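Local coordinates for S-M checkpoint control protein rad4 (Schizosaccharomyces pombe, PDB 4BU0) that couples DNA replication to checkpoint control, its BRCT1,2 domains binding phosphorylated Crb2 to establish the DNA damage checkpoint, at residues A[100-109]-A[124-135]. Sequence-based numbering, arbitrary orientation.
Sequences PTLFKCRVCL and VLKHGGTFCPDL
Val-107 and Thr-130 join two parallel strands: Val-107 N donates to Thr-130 O at 2.9 Å, and Val-107 O receives Cys-132 N at 2.8 Å. One step earlier Thr-130 N donates a nearly straight hydrogen bond to Cys-105 O (174° at the hydrogen). On the face holding Arg-106 and Thr-130, the arginine can be followed outward. Its CB lies 3.8 Å from Cys-132 SG, CG passes Thr-130 CB, and the bend at chi3 (76°) turns the guanidinium beside Thr-130, whose CG2 lies against one face, offset toward its rim, 3.8 Å from NH2. A long aliphatic stem with a flat charged end suits this partly exposed face. On the face of Val-107 and Phe-131 the contacts are mainly apolar: beta-branched Val-107 meets Val-124 of helix 116-126, CG1 to CG2 at 4.0 Å, while Leu-109 CG sits in the plane of the Phe-131 ring, 3.5 Å from CE1 at its edge. The ring also packs on Glu-121 of that helix. With an alanine here in place of Phe-131, Leu-109 would probably lose its aromatic neighbour and a gap would open beside the helix. The helix ends in a Schellman motif at Gly-128, whose positive phi suits glycine, and His-127 O accepts Leu-102 N. After strand 130-131, Asp-134 OD1 and the Leu-135 backbone hydrogen-bond the bound Crb2 phosphopeptide. Strand 106-110, helix 116-126 and strand 130-131 form the opening beta-alpha-beta unit of the second BRCT domain's four-stranded parallel sheet.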
loop_
_atom_site.group_PDB
_atom_site.type_symbol
_atom_site.label_atom_id
_atom_site.label_comp_id
_atom_site.label_asym_id
_atom_site.label_seq_id
_atom_site.Cartn_x
_atom_site.Cartn_y
_atom_site.Cartn_z
ATOM N N PRO A 100 4.307 4.520 -1.084
ATOM C CA PRO A 100 3.290 5.093 -1.989
ATOM C C PRO A 100 1.922 4.550 -1.608
ATOM O O PRO A 100 1.806 3.364 -1.298
ATOM C CB PRO A 100 3.732 4.594 -3.367
ATOM C CG PRO A 100 5.248 4.441 -3.222
ATOM C CD PRO A 100 5.372 3.821 -1.840
ATOM N N THR A 101 0.893 5.398 -1.622
ATOM C CA THR A 101 -0.418 4.987 -1.133
ATOM C C THR A 101 -0.922 3.736 -1.801
ATOM O O THR A 101 -1.446 2.839 -1.119
ATOM C CB THR A 101 -1.423 6.126 -1.331
ATOM O OG1 THR A 101 -0.968 7.228 -0.534
ATOM C CG2 THR A 101 -2.840 5.739 -0.894
ATOM N N LEU A 102 -0.765 3.658 -3.147
ATOM C CA LEU A 102 -1.293 2.536 -3.919
ATOM C C LEU A 102 -0.237 1.482 -4.283
ATOM O O LEU A 102 -0.389 0.730 -5.253
ATOM C CB LEU A 102 -1.997 3.078 -5.181
ATOM C CG LEU A 102 -3.128 4.067 -4.869
ATOM C CD1 LEU A 102 -3.765 4.565 -6.162
ATOM C CD2 LEU A 102 -4.231 3.432 -3.972
ATOM N N PHE A 103 0.809 1.358 -3.434
ATOM C CA PHE A 103 1.830 0.346 -3.622
ATOM C C PHE A 103 1.157 -1.027 -3.707
ATOM O O PHE A 103 0.309 -1.370 -2.857
ATOM C CB PHE A 103 2.827 0.411 -2.442
ATOM C CG PHE A 103 4.010 -0.498 -2.594
ATOM C CD1 PHE A 103 5.010 -0.216 -3.519
ATOM C CD2 PHE A 103 4.120 -1.649 -1.832
ATOM C CE1 PHE A 103 6.114 -1.071 -3.662
ATOM C CE2 PHE A 103 5.222 -2.494 -1.967
ATOM C CZ PHE A 103 6.210 -2.196 -2.879
ATOM N N LYS A 104 1.520 -1.781 -4.750
ATOM C CA LYS A 104 1.036 -3.137 -5.033
ATOM C C LYS A 104 -0.421 -3.178 -5.504
ATOM O O LYS A 104 -0.930 -4.284 -5.759
ATOM C CB LYS A 104 1.222 -4.122 -3.866
ATOM C CG LYS A 104 2.694 -4.472 -3.607
ATOM C CD LYS A 104 3.268 -5.447 -4.606
ATOM C CE LYS A 104 4.503 -6.132 -4.064
ATOM N NZ LYS A 104 5.714 -5.279 -4.189
ATOM N N CYS A 105 -1.073 -2.018 -5.666
ATOM C CA CYS A 105 -2.424 -2.038 -6.241
ATOM C C CYS A 105 -2.297 -2.163 -7.743
ATOM O O CYS A 105 -1.414 -1.550 -8.347
ATOM C CB CYS A 105 -3.220 -0.786 -5.887
ATOM S SG CYS A 105 -3.647 -0.659 -4.142
ATOM N N ARG A 106 -3.243 -2.895 -8.348
ATOM C CA ARG A 106 -3.346 -3.076 -9.803
ATOM C C ARG A 106 -4.785 -2.750 -10.079
ATOM O O ARG A 106 -5.669 -3.517 -9.687
ATOM C CB ARG A 106 -2.966 -4.500 -10.216
ATOM C CG ARG A 106 -1.515 -4.820 -9.860
ATOM C CD ARG A 106 -1.091 -6.216 -10.330
ATOM N NE ARG A 106 -0.843 -6.227 -11.773
ATOM C CZ ARG A 106 0.299 -5.856 -12.347
ATOM N NH1 ARG A 106 1.329 -5.455 -11.604
ATOM N NH2 ARG A 106 0.420 -5.874 -13.667
ATOM N N VAL A 107 -5.022 -1.542 -10.569
ATOM C CA VAL A 107 -6.355 -0.984 -10.673
ATOM C C VAL A 107 -6.854 -0.971 -12.108
ATOM O O VAL A 107 -6.164 -0.474 -13.010
ATOM C CB VAL A 107 -6.372 0.456 -10.096
ATOM C CG1 VAL A 107 -7.785 1.035 -10.122
ATOM C CG2 VAL A 107 -5.818 0.490 -8.664
ATOM N N CYS A 108 -8.082 -1.460 -12.284
ATOM C CA CYS A 108 -8.776 -1.503 -13.572
ATOM C C CYS A 108 -10.039 -0.686 -13.404
ATOM O O CYS A 108 -10.524 -0.541 -12.271
ATOM C CB CYS A 108 -9.078 -2.969 -13.899
ATOM S SG CYS A 108 -9.769 -3.260 -15.545
ATOM N N LEU A 109 -10.565 -0.133 -14.508
ATOM C CA LEU A 109 -11.797 0.668 -14.498
ATOM C C LEU A 109 -12.880 0.073 -15.392
ATOM O O LEU A 109 -12.546 -0.561 -16.391
ATOM C CB LEU A 109 -11.465 2.098 -15.064
ATOM C CG LEU A 109 -10.267 2.818 -14.471
ATOM C CD1 LEU A 109 -10.134 4.242 -15.044
ATOM C CD2 LEU A 109 -10.378 2.930 -12.948
ATOM N N VAL A 124 -4.008 7.007 -10.149
ATOM C CA VAL A 124 -3.482 5.706 -9.767
ATOM C C VAL A 124 -1.980 5.686 -9.969
ATOM O O VAL A 124 -1.250 5.239 -9.096
ATOM C CB VAL A 124 -4.174 4.595 -10.606
ATOM C CG1 VAL A 124 -3.443 3.246 -10.480
ATOM C CG2 VAL A 124 -5.644 4.465 -10.191
ATOM N N LEU A 125 -1.513 6.203 -11.132
ATOM C CA LEU A 125 -0.082 6.187 -11.430
ATOM C C LEU A 125 0.688 7.150 -10.521
ATOM O O LEU A 125 1.756 6.784 -10.024
ATOM C CB LEU A 125 0.132 6.546 -12.907
ATOM C CG LEU A 125 -0.448 5.553 -13.918
ATOM C CD1 LEU A 125 -0.325 6.097 -15.321
ATOM C CD2 LEU A 125 0.245 4.216 -13.847
ATOM N N LYS A 126 0.109 8.346 -10.263
ATOM C CA LYS A 126 0.743 9.354 -9.389
ATOM C C LYS A 126 0.952 8.803 -7.974
ATOM O O LYS A 126 1.932 9.138 -7.317
ATOM C CB LYS A 126 -0.160 10.606 -9.350
ATOM C CG LYS A 126 0.297 11.736 -8.423
ATOM C CD LYS A 126 -0.761 12.826 -8.329
ATOM C CE LYS A 126 -0.418 13.868 -7.295
ATOM N NZ LYS A 126 -1.541 14.822 -7.093
ATOM N N HIS A 127 0.065 7.893 -7.526
ATOM C CA HIS A 127 0.161 7.362 -6.170
ATOM C C HIS A 127 0.750 5.952 -6.103
ATOM O O HIS A 127 0.593 5.244 -5.090
ATOM C CB HIS A 127 -1.214 7.462 -5.510
ATOM C CG HIS A 127 -1.509 8.880 -5.175
ATOM N ND1 HIS A 127 -0.917 9.496 -4.068
ATOM C CD2 HIS A 127 -2.207 9.802 -5.864
ATOM C CE1 HIS A 127 -1.323 10.752 -4.106
ATOM N NE2 HIS A 127 -2.093 10.988 -5.165
ATOM N N GLY A 128 1.544 5.601 -7.108
ATOM C CA GLY A 128 2.335 4.387 -7.090
ATOM C C GLY A 128 1.662 3.085 -7.450
ATOM O O GLY A 128 2.275 2.031 -7.288
ATOM N N GLY A 129 0.418 3.149 -7.947
ATOM C CA GLY A 129 -0.249 1.923 -8.352
ATOM C C GLY A 129 0.091 1.556 -9.785
ATOM O O GLY A 129 0.721 2.346 -10.502
ATOM N N THR A 130 -0.343 0.362 -10.202
ATOM C CA THR A 130 -0.241 -0.093 -11.582
ATOM C C THR A 130 -1.611 0.099 -12.165
ATOM O O THR A 130 -2.599 -0.295 -11.526
ATOM C CB THR A 130 0.225 -1.546 -11.677
ATOM O OG1 THR A 130 1.538 -1.611 -11.118
ATOM C CG2 THR A 130 0.269 -2.066 -13.135
ATOM N N PHE A 131 -1.684 0.684 -13.356
ATOM C CA PHE A 131 -2.937 0.851 -14.053
ATOM C C PHE A 131 -3.107 -0.284 -15.070
ATOM O O PHE A 131 -2.183 -0.561 -15.860
ATOM C CB PHE A 131 -3.047 2.217 -14.735
ATOM C CG PHE A 131 -4.449 2.415 -15.242
ATOM C CD1 PHE A 131 -5.492 2.696 -14.359
ATOM C CD2 PHE A 131 -4.754 2.216 -16.585
ATOM C CE1 PHE A 131 -6.809 2.812 -14.822
ATOM C CE2 PHE A 131 -6.067 2.337 -17.047
ATOM C CZ PHE A 131 -7.087 2.617 -16.165
ATOM N N CYS A 132 -4.307 -0.892 -15.082
ATOM C CA CYS A 132 -4.639 -2.039 -15.934
ATOM C C CYS A 132 -5.777 -1.722 -16.889
ATOM O O CYS A 132 -6.941 -1.742 -16.486
ATOM C CB CYS A 132 -5.012 -3.222 -15.057
ATOM S SG CYS A 132 -3.728 -3.677 -13.871
ATOM N N PRO A 133 -5.484 -1.499 -18.186
ATOM C CA PRO A 133 -6.570 -1.239 -19.142
ATOM C C PRO A 133 -7.507 -2.455 -19.285
ATOM O O PRO A 133 -8.719 -2.298 -19.399
ATOM C CB PRO A 133 -5.819 -0.988 -20.456
ATOM C CG PRO A 133 -4.467 -0.515 -20.018
ATOM C CD PRO A 133 -4.159 -1.357 -18.814
ATOM N N ASP A 134 -6.918 -3.672 -19.268
ATOM C CA ASP A 134 -7.679 -4.926 -19.364
ATOM C C ASP A 134 -7.833 -5.547 -17.995
ATOM O O ASP A 134 -6.922 -5.402 -17.160
ATOM C CB ASP A 134 -6.927 -5.926 -20.263
ATOM C CG ASP A 134 -6.566 -5.395 -21.634
ATOM O OD1 ASP A 134 -7.404 -4.706 -22.240
ATOM O OD2 ASP A 134 -5.453 -5.714 -22.123
ATOM N N LEU A 135 -8.940 -6.256 -17.767
ATOM C CA LEU A 135 -9.110 -6.958 -16.499
ATOM C C LEU A 135 -8.476 -8.334 -16.613
ATOM O O LEU A 135 -8.790 -9.079 -17.550
ATOM C CB LEU A 135 -10.593 -7.084 -16.125
ATOM C CG LEU A 135 -10.853 -7.688 -14.754
ATOM C CD1 LEU A 135 -10.554 -6.697 -13.616
ATOM C CD2 LEU A 135 -12.289 -8.106 -14.629
HETATM O O HOH W 1 1.434 8.116 -2.686
HETATM O O HOH W 2 2.896 -0.634 -7.099
HETATM O O HOH W 3 1.232 -2.313 -8.477
HETATM O O HOH W 4 -9.300 -0.087 -17.125
#